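Local atomic coordinates of ribosomal protein S2-related protein (PDB entry 2JH3), a protein that binds a [4Fe-4S] cluster and probably acts as a chelatase related to the sirohydrochlorin ferrochelatases. Residues Leu3-Leu8 and Val62-Val67; Arg21-Val26 and Val44-Trp49. One frame throughout, in Å; residues are numbered along the deposited sequence.

Contact 1: residues Leu3-Leu8 and Val62-Val67; sequences LRSLVL and VAYSDV
Ser5 and Val67 pair as parallel neighbours with their CA atoms 4.8 Å apart, and Ser5 N gives an almost straight hydrogen bond (177°) to Asp66 O at 2.9 Å. The carbonyl of Ser5 carries the ladder on to the backbone of Thr68, so two inner strands of the first CbiX-type sheet, 5-10 and 66-71, start side by side here. Leu3, just ahead of the strand, lays its CB over one face of the Tyr64 ring, 4.1 Å from the centroid, as a CH-pi contact. Ala63 CB sits over the centre of the other face, and the ring is sandwiched. Further along, Val7 CG2 meets Val67 CG2 at 3.5 Å, tighter than usual for two methyls, and also touches Val62 CG1 at 3.9 Å. It is the Val7 methyl anti to the carbonyl carbon that reaches both. Arg4 and Asp66 run alongside each other: with Asp66 CG anti to the backbone N (chi1 -177°), Asp66 OD2 comes over one face of the guanidinium, 3.4 Å from Arg4 NH1. No N-H points at this oxygen, so the salt bridge is one of charge alone. Ser5 OG is buried and takes a weak hydrogen bond from Tyr64 N at 3.4 Å; its stronger partner is Glu43 of the adjacent strand, which also receives Ala63 N. The chemistry implies a contact fixed in direction by the backbone bond and the shared Glu43 carboxylate, whereas the Arg4-Asp66 pair probably adds attraction without much orientation.

Contact 2: residues Arg21-Val26 and Val44-Trp49; sequences RATQQV and VLEGYW
Tyr48 reaches from the strand to touch Thr23 and Gln24 on the helix packed against it. From its CB, the ring swings over to the helix because CG lies anti to the carbonyl carbon (chi1 -60°), with Ala20 of the same helix also against the side chain. Farther out, Tyr48 CE2 is the first atom to meet the 21-26 segment, 3.8 Å from Thr23 CB, and Thr23 approaches the ring obliquely from the opposite direction. Tyr48 CZ follows at 4.0 Å from Thr23 CG2. At the tip, Tyr48 OH lies 3.6 Å from Thr23 CG2 and 3.3 Å from Gln24 CG, which sits beyond the end of the phenol; the Gln24 chain crosses that of Tyr48 at about a right angle, the amide plane nearly perpendicular to the ring. These two segments belong to a beta-alpha-beta unit of the CbiX-type, chelatase-like domain: strand 5-10, helix 18-35, strand 43-48. The helix runs back almost antiparallel to the strand (172°), with the short axes 9.1 Å apart at closest approach. No hydrogen bond joins the two segments; Tyr48 OH instead gives its proton to Glu46 OE1 on its own strand at 3.0 Å. The acceptor lies in the ring plane, yet the hydroxyl meets OE1 from above the carboxylate, 43° out of the carboxylate plane. Glu46 OE1 also rests 3.5 Å from Gln24 CG. A phenylalanine in place of Tyr48 would probably leave Glu46 OE1 without this donor and open a small gap beside Thr23 CG2 and Gln24 CG. The other carboxylate oxygen, Glu46 OE2, is held by a salt bridge from Arg31, farther along the same helix.

Overall arrangement
The chain enters strand 5-10, turns into helix 18-35, comes back as strand 43-48, and then reaches strand 66-71. Contact 2 closes the inner loop, setting the helix against the second strand; contact 1 closes the wider one, so contact 2 is nested inside it. Strand 5-10 lies between the other two in the sheet and serves both: Leu8 probably hydrogen-bonds through its N to Leu45 O and through its O to Gly47 N, while its CD1 packs on Val26. Val62 also touches Leu45. The centres of the two contacts lie about 14 Å apart, and together the contacts join three neighbouring parallel strands and a covering helix in the first chelatase-like domain.

Contact 1: residues Leu3-Leu8 and Val62-Val67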
loop_
_atom_site.group_PDB
_atom_site.type_symbol
_atom_site.label_atom_id
_atom_site.label_comp_id
_atom_site.label_asym_id
_atom_site.label_seq_id
_atom_site.Cartn_x
_atom_site.Cartn_y
_atom_site.Cartn_z
ATOM N N LEU A 3 26.557 -30.865 14.392
ATOM C CA LEU A 3 25.307 -30.122 14.116
ATOM C C LEU A 3 25.267 -29.702 12.644
ATOM O O LEU A 3 26.265 -29.270 12.099
ATOM C CB LEU A 3 25.191 -28.922 15.048
ATOM C CG LEU A 3 24.965 -29.205 16.547
ATOM C CD1 LEU A 3 25.475 -28.061 17.378
ATOM C CD2 LEU A 3 23.521 -29.452 16.884
ATOM N N ARG A 4 24.135 -29.912 11.981
ATOM C CA ARG A 4 24.040 -29.470 10.600
ATOM C C ARG A 4 22.688 -28.945 10.130
ATOM O O ARG A 4 21.648 -29.357 10.607
ATOM C CB ARG A 4 24.598 -30.510 9.640
ATOM C CG ARG A 4 24.074 -31.919 9.727
ATOM C CD ARG A 4 24.593 -32.758 8.509
ATOM N NE ARG A 4 25.979 -33.228 8.568
ATOM C CZ ARG A 4 26.810 -33.398 7.503
ATOM N NH1 ARG A 4 26.445 -33.081 6.241
ATOM N NH2 ARG A 4 28.064 -33.855 7.702
ATOM N N SER A 5 22.754 -28.004 9.186
ATOM C CA SER A 5 21.548 -27.345 8.647
ATOM C C SER A 5 21.307 -27.771 7.191
ATOM O O SER A 5 22.228 -27.909 6.373
ATOM C CB SER A 5 21.675 -25.774 8.668
ATOM O OG SER A 5 22.124 -25.241 9.922
ATOM N N LEU A 6 20.042 -27.914 6.847
ATOM C CA LEU A 6 19.677 -28.201 5.442
ATOM C C LEU A 6 18.912 -26.974 4.978
ATOM O O LEU A 6 18.062 -26.497 5.687
ATOM C CB LEU A 6 18.783 -29.423 5.422
ATOM C CG LEU A 6 18.204 -29.818 4.063
ATOM C CD1 LEU A 6 19.336 -30.115 3.032
ATOM C CD2 LEU A 6 17.368 -31.020 4.306
ATOM N N VAL A 7 19.274 -26.446 3.830
ATOM C CA VAL A 7 18.587 -25.333 3.215
ATOM C C VAL A 7 18.010 -25.782 1.889
ATOM O O VAL A 7 18.732 -26.264 1.034
ATOM C CB VAL A 7 19.537 -24.213 2.939
ATOM C CG1 VAL A 7 18.879 -23.123 2.105
ATOM C CG2 VAL A 7 20.094 -23.663 4.263
ATOM N N LEU A 8 16.682 -25.715 1.773
ATOM C CA LEU A 8 15.975 -25.928 0.490
ATOM C C LEU A 8 15.683 -24.623 -0.265
ATOM O O LEU A 8 15.127 -23.646 0.315
ATOM C CB LEU A 8 14.677 -26.696 0.761
ATOM C CG LEU A 8 14.785 -28.012 1.513
ATOM C CD1 LEU A 8 13.454 -28.687 1.501
ATOM C CD2 LEU A 8 15.852 -28.909 0.967
ATOM N N VAL A 62 21.069 -19.335 9.033
ATOM C CA VAL A 62 21.341 -20.734 9.385
ATOM C C VAL A 62 22.065 -20.782 10.724
ATOM O O VAL A 62 22.926 -19.956 11.007
ATOM C CB VAL A 62 22.055 -21.567 8.248
ATOM C CG1 VAL A 62 21.540 -21.210 6.860
ATOM C CG2 VAL A 62 23.414 -21.425 8.303
ATOM N N ALA A 63 21.636 -21.716 11.544
ATOM C CA ALA A 63 21.995 -21.793 12.894
ATOM C C ALA A 63 23.356 -22.433 13.123
ATOM O O ALA A 63 24.001 -22.107 14.121
ATOM C CB ALA A 63 20.911 -22.539 13.679
ATOM N N TYR A 64 23.787 -23.274 12.169
ATOM C CA TYR A 64 24.993 -24.143 12.271
ATOM C C TYR A 64 26.026 -23.831 11.223
ATOM O O TYR A 64 25.789 -23.048 10.305
ATOM C CB TYR A 64 24.594 -25.609 12.224
ATOM C CG TYR A 64 23.479 -25.862 13.212
ATOM C CD1 TYR A 64 23.665 -25.574 14.548
ATOM C CD2 TYR A 64 22.228 -26.330 12.804
ATOM C CE1 TYR A 64 22.647 -25.762 15.451
ATOM C CE2 TYR A 64 21.194 -26.503 13.699
ATOM C CZ TYR A 64 21.434 -26.229 15.027
ATOM O OH TYR A 64 20.452 -26.405 15.968
ATOM N N SER A 65 27.218 -24.383 11.419
ATOM C CA SER A 65 28.406 -23.990 10.667
ATOM C C SER A 65 28.664 -24.953 9.520
ATOM O O SER A 65 29.618 -24.792 8.760
ATOM C CB SER A 65 29.627 -23.978 11.615
ATOM O OG SER A 65 29.850 -25.277 12.158
ATOM N N ASP A 66 27.801 -25.954 9.416
ATOM C CA ASP A 66 27.785 -26.934 8.334
ATOM C C ASP A 66 26.427 -26.904 7.647
ATOM O O ASP A 66 25.397 -27.203 8.250
ATOM C CB ASP A 66 28.033 -28.335 8.893
ATOM C CG ASP A 66 28.093 -29.413 7.801
ATOM O OD1 ASP A 66 29.236 -29.815 7.468
ATOM O OD2 ASP A 66 27.023 -29.882 7.302
ATOM N N VAL A 67 26.430 -26.515 6.380
ATOM C CA VAL A 67 25.156 -26.325 5.650
ATOM C C VAL A 67 25.149 -27.030 4.303
ATOM O O VAL A 67 26.167 -27.066 3.590
ATOM C CB VAL A 67 24.822 -24.799 5.535
ATOM C CG1 VAL A 67 25.747 -24.125 4.687
ATOM C CG2 VAL A 67 23.387 -24.552 4.996
HETATM O O HOH W 1 24.773 -29.761 6.382
#

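Contact 2: residues Arg21-Val26 and Val44-Trp49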
loop_
_atom_site.group_PDB
_atom_site.type_symbol
_atom_site.label_atom_id
_atom_site.label_comp_id
_atom_site.label_asym_id
_atom_site.label_seq_id
_atom_site.Cartn_x
_atom_site.Cartn_y
_atom_site.Cartn_z
ATOM N N ARG A 21 5.003 -23.269 -2.612
ATOM C CA ARG A 21 4.347 -24.391 -1.881
ATOM C C ARG A 21 5.055 -25.751 -1.999
ATOM O O ARG A 21 5.100 -26.476 -1.039
ATOM C CB ARG A 21 2.837 -24.522 -2.204
ATOM C CG ARG A 21 1.965 -24.468 -0.958
ATOM N NE ARG A 21 -0.198 -25.579 -2.735
ATOM C CZ ARG A 21 -0.232 -25.032 -3.947
ATOM N NH1 ARG A 21 -1.077 -24.042 -4.201
ATOM N NH2 ARG A 21 0.584 -25.475 -4.904
ATOM N N ALA A 22 5.623 -26.091 -3.144
ATOM C CA ALA A 22 6.428 -27.312 -3.260
ATOM C C ALA A 22 7.620 -27.355 -2.292
ATOM O O ALA A 22 7.910 -28.368 -1.612
ATOM C CB ALA A 22 6.950 -27.466 -4.708
ATOM N N THR A 23 8.369 -26.275 -2.285
ATOM C CA THR A 23 9.493 -26.174 -1.385
ATOM C C THR A 23 9.017 -26.222 0.080
ATOM O O THR A 23 9.661 -26.894 0.908
ATOM C CB THR A 23 10.253 -24.882 -1.654
ATOM O OG1 THR A 23 10.652 -24.840 -3.014
ATOM C CG2 THR A 23 11.483 -24.710 -0.777
ATOM N N GLN A 24 7.919 -25.515 0.387
ATOM C CA GLN A 24 7.383 -25.453 1.722
ATOM C C GLN A 24 6.861 -26.742 2.167
ATOM O O GLN A 24 7.013 -27.061 3.351
ATOM C CB GLN A 24 6.263 -24.442 1.886
ATOM C CG GLN A 24 6.679 -23.027 1.688
ATOM C CD GLN A 24 5.491 -22.071 1.586
ATOM O OE1 GLN A 24 4.341 -22.479 1.444
ATOM N NE2 GLN A 24 5.764 -20.818 1.694
ATOM N N GLN A 25 6.281 -27.532 1.209
ATOM C CA GLN A 25 5.720 -28.859 1.498
ATOM C C GLN A 25 6.864 -29.817 1.890
ATOM O O GLN A 25 6.731 -30.527 2.879
ATOM C CB GLN A 25 4.847 -29.361 0.307
ATOM C CG GLN A 25 3.347 -28.957 0.269
ATOM O OE1 GLN A 25 2.665 -30.046 -1.748
ATOM N NE2 GLN A 25 2.019 -27.996 -1.680
ATOM N N VAL A 26 7.969 -29.840 1.113
ATOM C CA VAL A 26 9.053 -30.725 1.405
ATOM C C VAL A 26 9.689 -30.345 2.738
ATOM O O VAL A 26 9.970 -31.223 3.567
ATOM C CB VAL A 26 10.140 -30.757 0.300
ATOM C CG1 VAL A 26 11.299 -31.679 0.734
ATOM C CG2 VAL A 26 9.604 -31.263 -0.972
ATOM N N VAL A 44 15.814 -27.334 9.117
ATOM C CA VAL A 44 15.489 -27.254 7.683
ATOM C C VAL A 44 14.958 -25.849 7.418
ATOM O O VAL A 44 13.993 -25.372 8.060
ATOM C CB VAL A 44 14.480 -28.329 7.250
ATOM C CG1 VAL A 44 14.232 -28.286 5.777
ATOM C CG2 VAL A 44 14.952 -29.726 7.675
ATOM N N LEU A 45 15.657 -25.150 6.556
ATOM C CA LEU A 45 15.320 -23.789 6.220
ATOM C C LEU A 45 14.950 -23.682 4.730
ATOM O O LEU A 45 15.223 -24.618 3.915
ATOM C CB LEU A 45 16.498 -22.880 6.576
ATOM C CG LEU A 45 16.834 -22.835 8.099
ATOM C CD1 LEU A 45 17.942 -21.848 8.324
ATOM C CD2 LEU A 45 15.691 -22.456 9.041
ATOM N N GLU A 46 14.368 -22.533 4.381
ATOM C CA GLU A 46 13.927 -22.254 3.017
ATOM C C GLU A 46 14.577 -21.014 2.484
ATOM O O GLU A 46 14.833 -20.042 3.219
ATOM C CB GLU A 46 12.431 -22.034 2.981
ATOM C CG GLU A 46 11.679 -23.232 3.384
ATOM C CD GLU A 46 10.263 -22.893 3.881
ATOM O OE1 GLU A 46 9.650 -21.988 3.291
ATOM O OE2 GLU A 46 9.752 -23.567 4.781
ATOM N N GLY A 47 14.853 -21.015 1.192
ATOM C CA GLY A 47 15.186 -19.788 0.506
ATOM C C GLY A 47 14.609 -19.748 -0.906
ATOM O O GLY A 47 14.311 -20.801 -1.505
ATOM N N TYR A 48 14.454 -18.538 -1.441
ATOM C CA TYR A 48 13.811 -18.390 -2.758
ATOM C C TYR A 48 14.547 -17.385 -3.607
ATOM O O TYR A 48 15.152 -16.458 -3.108
ATOM C CB TYR A 48 12.326 -17.995 -2.630
ATOM C CG TYR A 48 11.530 -18.993 -1.895
ATOM C CD1 TYR A 48 11.369 -18.877 -0.552
ATOM C CD2 TYR A 48 10.961 -20.106 -2.545
ATOM C CE1 TYR A 48 10.683 -19.848 0.188
ATOM C CE2 TYR A 48 10.307 -21.094 -1.824
ATOM C CZ TYR A 48 10.150 -20.942 -0.448
ATOM O OH TYR A 48 9.445 -21.899 0.276
ATOM N N TRP A 49 14.453 -17.550 -4.908
ATOM C CA TRP A 49 14.995 -16.589 -5.816
ATOM C C TRP A 49 14.139 -15.293 -5.801
ATOM O O TRP A 49 14.687 -14.205 -5.695
ATOM C CB TRP A 49 15.065 -17.208 -7.238
ATOM C CG TRP A 49 15.699 -16.351 -8.280
ATOM C CD1 TRP A 49 16.362 -15.186 -8.116
ATOM C CD2 TRP A 49 15.598 -16.554 -9.688
ATOM N NE1 TRP A 49 16.722 -14.653 -9.341
ATOM C CE2 TRP A 49 16.275 -15.496 -10.318
ATOM C CE3 TRP A 49 15.026 -17.545 -10.460
ATOM C CZ2 TRP A 49 16.401 -15.406 -11.710
ATOM C CZ3 TRP A 49 15.160 -17.462 -11.827
ATOM C CH2 TRP A 49 15.833 -16.401 -12.435
#